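Local coordinates for protein bifunctional endo-1,4-beta-xylanase A (Neocallimastix patriciarum, PDB 2VG9) that probably hydrolyses internal beta-1,4-xylosidic bonds of xylan, as an endo-1,4-beta-xylanase of glycoside hydrolase family 11, at residues Thr25-Thr33 and Lys41-Asn49; Asp71-Lys82 and Val206-Thr217. One frame throughout, in Å; residues are numbered along the deposited sequence.

Interaction 1 of 2, residues Thr25-Thr33 and Lys41-Asn49; sequences TNGGEGSMT and KAEWNAAVN
E29-T33 and K41-N45 pair as the antiparallel arms of a beta hairpin in the smaller of the two sheets, zipped by backbone bonds from the E29/N45 pair at one end to T33/K41 at the other. The short segment axes approach to 4.6 Å. Polar side chains crowd the face of E29, S31, E43 and N45. S31 OG, on a buried residue, donates to the anti lone pair of E43 OE1 at 2.6 Å. E43 meets it because its CG sits between the backbone N and the carbonyl carbon (chi1 56°) and the chain then bends at CG, folding the carboxylate back across the strand pair. Beside it, N45 ND2 donates to the anti lone pair of E29 OE2 at 3.2 Å; the bond is nearly straight, with OE2 almost in the amide plane. E29 OE2 also comes within 3.5 Å of E43 OE2, a like-charge approach that the donors around it (N45 ND2, S31 OG and a water donating to both E29 OE1 and E43 OE1) probably help to offset. Without this carboxylate, as with an alanine at E43, S31 OG would probably lose its acceptor and the water one of its two holders. In the family 11 jelly roll this hairpin lies between strands 2-5 and 203-216, and M32, A42 and W44 point to the opposite face. There M32 packs on strand 19-26 of the other sheet, while W44 stacks on F53 and its NE1 bonds to S203. Glycine suits G30, whose CA lies 3.0 Å from E43 O, where a beta-carbon would collide. G28 CA similarly rests against A46 CB at 3.9 Å, and V48 CG2 covers G27 O at 3.5 Å beyond the paired strands.

Interaction 2 of 2, residues Asp71-Lys82 and Val206-Thr217; sequences DYIGLDYAATYK and VADVTLLDVYTT
The Y215 ring fills the hollow left by G74: G74 CA lies 3.9 Å from the ring centroid, over one face, in a CH-pi contact. A beta-carbon there would run into the ring. With CG between its backbone N and carbonyl carbon (chi1 65°), Y215 leans back across the strand pair toward G74. The Y72 ring flanks it, planes 22° apart but slid past each other so that they barely overlap, with Y72 CE2 3.6 Å from Y215 CE1. At the other rim D76 OD2 meets the ring edge, in plane, 3.6 Å from Y215 CE2. These antiparallel strands of the smaller jelly-roll sheet turn I73, L75, V209 and L212 to the opposite face, where I73, V209 and L212 pack on strand 190-200 of the second sheet. On that face L212 CD1 fits between L75 CG (3.9 Å) and Y77 CB (4.0 Å), while V214 CG2 fills in beside L75 CD1. A classic beta bulge then shifts the register: A78 O accepts from both T210 N (2.8 Å) and L211 N (3.1 Å). Past it, A79 CB abuts V209 CG2. From the L75 face the hydroxyls of Y77 and Y81 bond to E116 and to S91 of strand 89-100.

In the fold
From the N terminus, the first segment of interaction 1 takes in the end of strand 19-26 of the larger sheet, turns, and runs into strand 29-34; the contact closes a hairpin over the seven residues between its segments. Interaction 2 opens only later, at 71-82, and closes at the C-terminal 206-217, enclosing 123 residues that include most of the larger sheet and the helix 174-182. The two contacts therefore run in series, neither nested nor crossed. In space they meet: strand 203-216 lies directly beside strand 40-45, and A42 N is 2.8 Å from A207 O, a probable hydrogen bond. Strands 29-34, 40-45, 203-216 and 73-86 thus stand side by side in one sheet.

Interaction 1 of 2, residues Thr25-Thr33 and Lys41-Asn49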
loop_
_atom_site.group_PDB
_atom_site.type_symbol
_atom_site.label_atom_id
_atom_site.label_comp_id
_atom_site.label_asym_id
_atom_site.label_seq_id
_atom_site.Cartn_x
_atom_site.Cartn_y
_atom_site.Cartn_z
ATOM N N THR A 25 -11.336 8.754 3.004
ATOM C CA THR A 25 -11.762 9.313 1.715
ATOM C C THR A 25 -11.655 10.829 1.711
ATOM O O THR A 25 -11.666 11.469 2.746
ATOM C CB THR A 25 -13.190 8.850 1.283
ATOM O OG1 THR A 25 -13.405 9.197 -0.103
ATOM C CG2 THR A 25 -14.268 9.496 2.182
ATOM N N ASN A 26 -11.457 11.390 0.528
ATOM C CA ASN A 26 -11.715 12.788 0.296
ATOM C C ASN A 26 -12.670 12.819 -0.870
ATOM O O ASN A 26 -12.289 12.490 -2.008
ATOM C CB ASN A 26 -10.444 13.540 -0.068
ATOM C CG ASN A 26 -10.700 15.009 -0.281
ATOM O OD1 ASN A 26 -10.760 15.766 0.676
ATOM N ND2 ASN A 26 -10.855 15.418 -1.537
ATOM N N GLY A 27 -13.926 13.124 -0.577
ATOM C CA GLY A 27 -14.915 13.389 -1.607
ATOM C C GLY A 27 -15.691 12.198 -2.117
ATOM O O GLY A 27 -16.567 12.369 -2.966
ATOM N N GLY A 28 -15.359 10.994 -1.642
ATOM C CA GLY A 28 -16.079 9.792 -2.020
ATOM C C GLY A 28 -16.849 9.242 -0.830
ATOM O O GLY A 28 -17.056 9.939 0.159
ATOM N N GLU A 29 -17.260 7.982 -0.929
ATOM C CA GLU A 29 -17.847 7.228 0.180
ATOM C C GLU A 29 -17.366 5.795 0.045
ATOM O O GLU A 29 -16.958 5.361 -1.051
ATOM C CB GLU A 29 -19.406 7.264 0.219
ATOM C CG GLU A 29 -20.128 6.217 -0.672
ATOM C CD GLU A 29 -20.370 4.835 0.010
ATOM O OE1 GLU A 29 -20.623 4.808 1.256
ATOM O OE2 GLU A 29 -20.330 3.776 -0.713
ATOM N N GLY A 30 -17.436 5.054 1.151
ATOM C CA GLY A 30 -16.980 3.679 1.144
ATOM C C GLY A 30 -17.030 3.093 2.540
ATOM O O GLY A 30 -17.428 3.764 3.498
ATOM N N SER A 31 -16.635 1.831 2.645
ATOM C CA SER A 31 -16.649 1.156 3.904
ATOM C C SER A 31 -15.641 0.024 3.899
ATOM O O SER A 31 -15.194 -0.413 2.842
ATOM C CB SER A 31 -18.054 0.649 4.216
ATOM O OG SER A 31 -18.460 -0.365 3.319
ATOM N N MET A 32 -15.243 -0.381 5.103
ATOM C CA MET A 32 -14.418 -1.548 5.308
ATOM C C MET A 32 -15.134 -2.399 6.317
ATOM O O MET A 32 -15.619 -1.899 7.323
ATOM C CB MET A 32 -13.032 -1.169 5.856
ATOM C CG MET A 32 -12.169 -2.402 6.236
ATOM S SD MET A 32 -10.561 -2.015 7.014
ATOM C CE MET A 32 -10.619 -0.278 6.792
ATOM N N THR A 33 -15.158 -3.695 6.058
ATOM C CA THR A 33 -15.700 -4.685 7.010
ATOM C C THR A 33 -14.538 -5.557 7.403
ATOM O O THR A 33 -13.949 -6.205 6.546
ATOM C CB THR A 33 -16.876 -5.500 6.350
ATOM O OG1 THR A 33 -17.933 -4.580 5.984
ATOM C CG2 THR A 33 -17.457 -6.540 7.278
ATOM N N LYS A 41 -12.848 -6.633 3.839
ATOM C CA LYS A 41 -13.502 -6.394 2.573
ATOM C C LYS A 41 -13.762 -4.886 2.548
ATOM O O LYS A 41 -14.006 -4.265 3.594
ATOM C CB LYS A 41 -14.822 -7.154 2.569
ATOM C CG LYS A 41 -15.646 -7.078 1.278
ATOM C CD LYS A 41 -17.033 -7.752 1.487
ATOM C CE LYS A 41 -17.751 -7.965 0.144
ATOM N NZ LYS A 41 -18.990 -8.848 0.262
ATOM N N ALA A 42 -13.664 -4.284 1.370
ATOM C CA ALA A 42 -13.859 -2.835 1.245
ATOM C C ALA A 42 -14.595 -2.555 -0.049
ATOM O O ALA A 42 -14.520 -3.338 -1.012
ATOM C CB ALA A 42 -12.561 -2.124 1.258
ATOM N N GLU A 43 -15.291 -1.426 -0.070
ATOM C CA GLU A 43 -16.059 -1.038 -1.215
ATOM C C GLU A 43 -16.038 0.474 -1.245
ATOM O O GLU A 43 -16.034 1.125 -0.201
ATOM C CB GLU A 43 -17.491 -1.640 -1.178
ATOM C CG GLU A 43 -18.357 -1.347 0.077
ATOM C CD GLU A 43 -19.113 -0.008 0.014
ATOM O OE1 GLU A 43 -19.417 0.579 1.090
ATOM O OE2 GLU A 43 -19.406 0.469 -1.117
ATOM N N TRP A 44 -15.948 1.044 -2.437
ATOM C CA TRP A 44 -15.878 2.478 -2.548
ATOM C C TRP A 44 -16.710 2.963 -3.715
ATOM O O TRP A 44 -16.869 2.265 -4.697
ATOM C CB TRP A 44 -14.422 2.974 -2.615
ATOM C CG TRP A 44 -13.586 2.552 -3.822
ATOM C CD1 TRP A 44 -13.333 3.300 -4.940
ATOM C CD2 TRP A 44 -12.887 1.312 -4.002
ATOM N NE1 TRP A 44 -12.531 2.598 -5.806
ATOM C CE2 TRP A 44 -12.258 1.367 -5.267
ATOM C CE3 TRP A 44 -12.764 0.138 -3.233
ATOM C CZ2 TRP A 44 -11.497 0.299 -5.781
ATOM C CZ3 TRP A 44 -11.995 -0.926 -3.746
ATOM C CH2 TRP A 44 -11.388 -0.836 -5.009
ATOM N N ASN A 45 -17.291 4.145 -3.565
ATOM C CA ASN A 45 -17.872 4.871 -4.694
ATOM C C ASN A 45 -17.236 6.224 -4.623
ATOM O O ASN A 45 -17.628 7.031 -3.773
ATOM C CB ASN A 45 -19.408 5.012 -4.573
ATOM C CG ASN A 45 -20.141 3.715 -4.855
ATOM O OD1 ASN A 45 -20.375 3.360 -6.021
ATOM N ND2 ASN A 45 -20.514 2.995 -3.791
ATOM N N ALA A 46 -16.228 6.462 -5.470
ATOM C CA ALA A 46 -15.557 7.759 -5.553
ATOM C C ALA A 46 -15.367 8.191 -7.012
ATOM O O ALA A 46 -14.411 8.897 -7.339
ATOM C CB ALA A 46 -14.220 7.737 -4.814
ATOM N N ALA A 47 -16.272 7.747 -7.887
ATOM C CA ALA A 47 -16.224 8.108 -9.316
ATOM C C ALA A 47 -16.784 9.526 -9.527
ATOM O O ALA A 47 -17.818 9.748 -10.179
ATOM C CB ALA A 47 -16.933 7.056 -10.177
ATOM N N VAL A 48 -16.085 10.468 -8.923
ATOM C CA VAL A 48 -16.379 11.901 -8.991
ATOM C C VAL A 48 -15.045 12.650 -9.124
ATOM O O VAL A 48 -13.984 12.121 -8.741
ATOM C CB VAL A 48 -17.139 12.378 -7.711
ATOM C CG1 VAL A 48 -18.552 11.750 -7.627
ATOM C CG2 VAL A 48 -16.328 12.118 -6.421
ATOM N N ASN A 49 -15.075 13.869 -9.678
ATOM C CA ASN A 49 -13.883 14.672 -9.791
ATOM C C ASN A 49 -13.117 14.703 -8.469
ATOM O O ASN A 49 -13.704 14.960 -7.423
ATOM C CB ASN A 49 -14.197 16.115 -10.223
ATOM C CG ASN A 49 -12.925 16.935 -10.425
ATOM O OD1 ASN A 49 -12.075 16.572 -11.226
ATOM N ND2 ASN A 49 -12.760 18.000 -9.645
HETATM O O HOH W 1 -20.995 2.340 1.858
#

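Interaction 2 of 2, residues Asp71-Lys82 and Val206-Thr217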
loop_
_atom_site.group_PDB
_atom_site.type_symbol
_atom_site.label_atom_id
_atom_site.label_comp_id
_atom_site.label_asym_id
_atom_site.label_seq_id
_atom_site.Cartn_x
_atom_site.Cartn_y
_atom_site.Cartn_z
ATOM N N ASP A 71 15.494 -10.075 8.469
ATOM C CA ASP A 71 16.030 -11.161 7.635
ATOM C C ASP A 71 15.050 -11.606 6.571
ATOM O O ASP A 71 15.431 -11.809 5.416
ATOM C CB ASP A 71 16.449 -12.357 8.489
ATOM C CG ASP A 71 17.816 -12.153 9.161
ATOM O OD1 ASP A 71 18.623 -11.314 8.689
ATOM O OD2 ASP A 71 18.076 -12.839 10.166
ATOM N N TYR A 72 13.781 -11.738 6.968
ATOM C CA TYR A 72 12.739 -12.195 6.067
ATOM C C TYR A 72 11.427 -11.509 6.431
ATOM O O TYR A 72 11.072 -11.433 7.606
ATOM C CB TYR A 72 12.588 -13.732 6.132
ATOM C CG TYR A 72 11.724 -14.279 5.033
ATOM C CD1 TYR A 72 12.291 -14.719 3.840
ATOM C CD2 TYR A 72 10.328 -14.342 5.179
ATOM C CE1 TYR A 72 11.499 -15.217 2.809
ATOM C CE2 TYR A 72 9.509 -14.858 4.147
ATOM C CZ TYR A 72 10.108 -15.283 2.963
ATOM O OH TYR A 72 9.335 -15.763 1.914
ATOM N N ILE A 73 10.726 -10.979 5.427
ATOM C CA ILE A 73 9.374 -10.441 5.644
ATOM C C ILE A 73 8.511 -11.074 4.559
ATOM O O ILE A 73 8.789 -10.915 3.374
ATOM C CB ILE A 73 9.302 -8.886 5.602
ATOM C CG1 ILE A 73 10.265 -8.236 6.615
ATOM C CG2 ILE A 73 7.801 -8.389 5.812
ATOM C CD1 ILE A 73 10.365 -6.666 6.453
ATOM N N GLY A 74 7.507 -11.842 4.977
ATOM C CA GLY A 74 6.578 -12.470 4.031
ATOM C C GLY A 74 5.188 -11.845 4.095
ATOM O O GLY A 74 4.736 -11.409 5.175
ATOM N N LEU A 75 4.513 -11.788 2.948
ATOM C CA LEU A 75 3.093 -11.405 2.913
ATOM C C LEU A 75 2.383 -12.362 1.968
ATOM O O LEU A 75 2.785 -12.502 0.806
ATOM C CB LEU A 75 2.876 -9.925 2.497
ATOM C CG LEU A 75 1.419 -9.349 2.487
ATOM C CD1 LEU A 75 1.401 -7.847 2.762
ATOM C CD2 LEU A 75 0.702 -9.596 1.149
ATOM N N ASP A 76 1.324 -13.000 2.475
ATOM C CA ASP A 76 0.528 -13.925 1.686
ATOM C C ASP A 76 -0.864 -13.359 1.681
ATOM O O ASP A 76 -1.338 -12.919 2.718
ATOM C CB ASP A 76 0.515 -15.310 2.327
ATOM C CG ASP A 76 1.872 -15.952 2.353
ATOM O OD1 ASP A 76 2.467 -16.095 1.299
ATOM O OD2 ASP A 76 2.358 -16.321 3.442
ATOM N N TYR A 77 -1.508 -13.342 0.526
ATOM C CA TYR A 77 -2.825 -12.735 0.395
ATOM C C TYR A 77 -3.667 -13.499 -0.641
ATOM O O TYR A 77 -3.136 -14.159 -1.545
ATOM C CB TYR A 77 -2.696 -11.226 0.042
ATOM C CG TYR A 77 -2.283 -10.963 -1.406
ATOM C CD1 TYR A 77 -3.221 -10.502 -2.348
ATOM C CD2 TYR A 77 -0.970 -11.190 -1.824
ATOM C CE1 TYR A 77 -2.840 -10.284 -3.720
ATOM C CE2 TYR A 77 -0.571 -10.981 -3.168
ATOM C CZ TYR A 77 -1.517 -10.537 -4.101
ATOM O OH TYR A 77 -1.104 -10.350 -5.370
ATOM N N ALA A 78 -4.986 -13.449 -0.476
ATOM C CA ALA A 78 -5.927 -13.852 -1.542
ATOM C C ALA A 78 -7.117 -12.891 -1.482
ATOM O O ALA A 78 -7.664 -12.654 -0.393
ATOM C CB ALA A 78 -6.396 -15.318 -1.373
ATOM N N ALA A 79 -7.487 -12.361 -2.652
ATOM C CA ALA A 79 -8.522 -11.335 -2.813
ATOM C C ALA A 79 -9.298 -11.497 -4.129
ATOM O O ALA A 79 -8.803 -12.084 -5.083
ATOM C CB ALA A 79 -7.901 -9.927 -2.765
ATOM N N THR A 80 -10.515 -10.960 -4.154
ATOM C CA THR A 80 -11.174 -10.569 -5.403
ATOM C C THR A 80 -11.152 -9.041 -5.386
ATOM O O THR A 80 -11.246 -8.419 -4.331
ATOM C CB THR A 80 -12.626 -11.113 -5.530
ATOM O OG1 THR A 80 -13.362 -10.737 -4.377
ATOM C CG2 THR A 80 -12.632 -12.637 -5.603
ATOM N N TYR A 81 -10.917 -8.448 -6.541
ATOM C CA TYR A 81 -10.726 -7.015 -6.648
ATOM C C TYR A 81 -11.238 -6.613 -8.028
ATOM O O TYR A 81 -10.890 -7.241 -9.022
ATOM C CB TYR A 81 -9.246 -6.674 -6.440
ATOM C CG TYR A 81 -8.756 -5.409 -7.075
ATOM C CD1 TYR A 81 -9.281 -4.159 -6.728
ATOM C CD2 TYR A 81 -7.725 -5.453 -8.006
ATOM C CE1 TYR A 81 -8.778 -2.981 -7.316
ATOM C CE2 TYR A 81 -7.226 -4.294 -8.593
ATOM C CZ TYR A 81 -7.759 -3.077 -8.261
ATOM O OH TYR A 81 -7.248 -1.962 -8.862
ATOM N N LYS A 82 -12.090 -5.593 -8.058
ATOM C CA LYS A 82 -12.792 -5.194 -9.255
ATOM C C LYS A 82 -12.994 -3.669 -9.178
ATOM O O LYS A 82 -13.354 -3.145 -8.119
ATOM C CB LYS A 82 -14.150 -5.918 -9.275
ATOM C CG LYS A 82 -15.025 -5.727 -10.504
ATOM C CD LYS A 82 -16.176 -6.785 -10.554
ATOM C CE LYS A 82 -15.661 -8.232 -10.939
ATOM N NZ LYS A 82 -16.768 -9.314 -11.180
ATOM N N VAL A 206 -14.607 -2.728 -5.495
ATOM C CA VAL A 206 -14.619 -3.618 -4.322
ATOM C C VAL A 206 -13.307 -4.404 -4.253
ATOM O O VAL A 206 -12.692 -4.713 -5.267
ATOM C CB VAL A 206 -15.808 -4.671 -4.337
ATOM C CG1 VAL A 206 -17.169 -3.997 -4.188
ATOM C CG2 VAL A 206 -15.804 -5.504 -5.643
ATOM N N ALA A 207 -12.883 -4.724 -3.028
ATOM C CA ALA A 207 -11.737 -5.580 -2.802
ATOM C C ALA A 207 -12.154 -6.425 -1.634
ATOM O O ALA A 207 -12.405 -5.895 -0.539
ATOM C CB ALA A 207 -10.488 -4.764 -2.434
ATOM N N ASP A 208 -12.211 -7.735 -1.842
ATOM C CA ASP A 208 -12.556 -8.614 -0.765
ATOM C C ASP A 208 -11.328 -9.457 -0.457
ATOM O O ASP A 208 -11.045 -10.409 -1.170
ATOM C CB ASP A 208 -13.817 -9.425 -1.104
ATOM C CG ASP A 208 -14.231 -10.364 0.019
ATOM O OD1 ASP A 208 -13.743 -10.247 1.176
ATOM O OD2 ASP A 208 -15.039 -11.244 -0.278
ATOM N N VAL A 209 -10.601 -9.066 0.602
ATOM C CA VAL A 209 -9.369 -9.773 1.034
ATOM C C VAL A 209 -9.656 -10.897 2.039
ATOM O O VAL A 209 -9.838 -10.659 3.245
ATOM C CB VAL A 209 -8.287 -8.743 1.553
ATOM C CG1 VAL A 209 -6.947 -9.427 1.937
ATOM C CG2 VAL A 209 -8.053 -7.650 0.499
ATOM N N THR A 210 -9.667 -12.138 1.545
ATOM C CA THR A 210 -10.142 -13.253 2.335
ATOM C C THR A 210 -8.992 -13.950 3.002
ATOM O O THR A 210 -9.204 -14.703 3.942
ATOM C CB THR A 210 -10.925 -14.251 1.484
ATOM O OG1 THR A 210 -10.108 -14.663 0.369
ATOM C CG2 THR A 210 -12.213 -13.617 0.970
ATOM N N LEU A 211 -7.774 -13.693 2.526
ATOM C CA LEU A 211 -6.566 -14.194 3.178
ATOM C C LEU A 211 -5.569 -13.080 3.213
ATOM O O LEU A 211 -5.287 -12.488 2.182
ATOM C CB LEU A 211 -5.958 -15.358 2.374
ATOM C CG LEU A 211 -4.896 -16.303 2.922
ATOM C CD1 LEU A 211 -4.637 -17.415 1.837
ATOM C CD2 LEU A 211 -3.584 -15.654 3.309
ATOM N N LEU A 212 -5.024 -12.800 4.391
ATOM C CA LEU A 212 -3.923 -11.844 4.517
ATOM C C LEU A 212 -3.075 -12.219 5.706
ATOM O O LEU A 212 -3.545 -12.220 6.830
ATOM C CB LEU A 212 -4.410 -10.390 4.645
ATOM C CG LEU A 212 -3.304 -9.344 4.735
ATOM C CD1 LEU A 212 -2.273 -9.525 3.642
ATOM C CD2 LEU A 212 -3.922 -7.919 4.685
ATOM N N ASP A 213 -1.821 -12.534 5.441
ATOM C CA ASP A 213 -0.891 -12.894 6.511
ATOM C C ASP A 213 0.359 -12.074 6.265
ATOM O O ASP A 213 0.831 -11.992 5.138
ATOM C CB ASP A 213 -0.534 -14.383 6.433
ATOM C CG ASP A 213 0.108 -14.915 7.714
ATOM O OD1 ASP A 213 0.213 -14.194 8.721
ATOM O OD2 ASP A 213 0.507 -16.093 7.700
ATOM N N VAL A 214 0.860 -11.450 7.320
ATOM C CA VAL A 214 2.112 -10.666 7.259
ATOM C C VAL A 214 2.980 -11.185 8.392
ATOM O O VAL A 214 2.501 -11.307 9.526
ATOM C CB VAL A 214 1.854 -9.143 7.425
ATOM C CG1 VAL A 214 3.139 -8.350 7.147
ATOM C CG2 VAL A 214 0.752 -8.666 6.480
ATOM N N TYR A 215 4.226 -11.536 8.098
ATOM C CA TYR A 215 5.128 -12.055 9.134
ATOM C C TYR A 215 6.621 -11.711 8.886
ATOM O O TYR A 215 7.028 -11.377 7.752
ATOM C CB TYR A 215 4.953 -13.573 9.267
ATOM C CG TYR A 215 5.378 -14.358 8.026
ATOM C CD1 TYR A 215 6.691 -14.857 7.911
ATOM C CD2 TYR A 215 4.483 -14.586 6.978
ATOM C CE1 TYR A 215 7.107 -15.540 6.791
ATOM C CE2 TYR A 215 4.890 -15.306 5.840
ATOM C CZ TYR A 215 6.200 -15.767 5.758
ATOM O OH TYR A 215 6.637 -16.466 4.666
ATOM N N THR A 216 7.431 -11.824 9.945
ATOM C CA THR A 216 8.893 -11.710 9.831
ATOM C C THR A 216 9.559 -12.846 10.556
ATOM O O THR A 216 9.124 -13.211 11.655
ATOM C CB THR A 216 9.483 -10.511 10.576
ATOM O OG1 THR A 216 8.484 -9.540 10.887
ATOM C CG2 THR A 216 10.648 -9.923 9.814
ATOM N N THR A 217 10.626 -13.374 9.965
ATOM C CA THR A 217 11.442 -14.430 10.586
ATOM C C THR A 217 12.916 -13.998 10.609
ATOM O O THR A 217 13.286 -12.948 10.026
ATOM C CB THR A 217 11.336 -15.748 9.809
ATOM O OG1 THR A 217 11.968 -15.573 8.539
ATOM C CG2 THR A 217 9.892 -16.142 9.560
HETATM O O HOH W 2 -12.260 -12.742 -2.142
#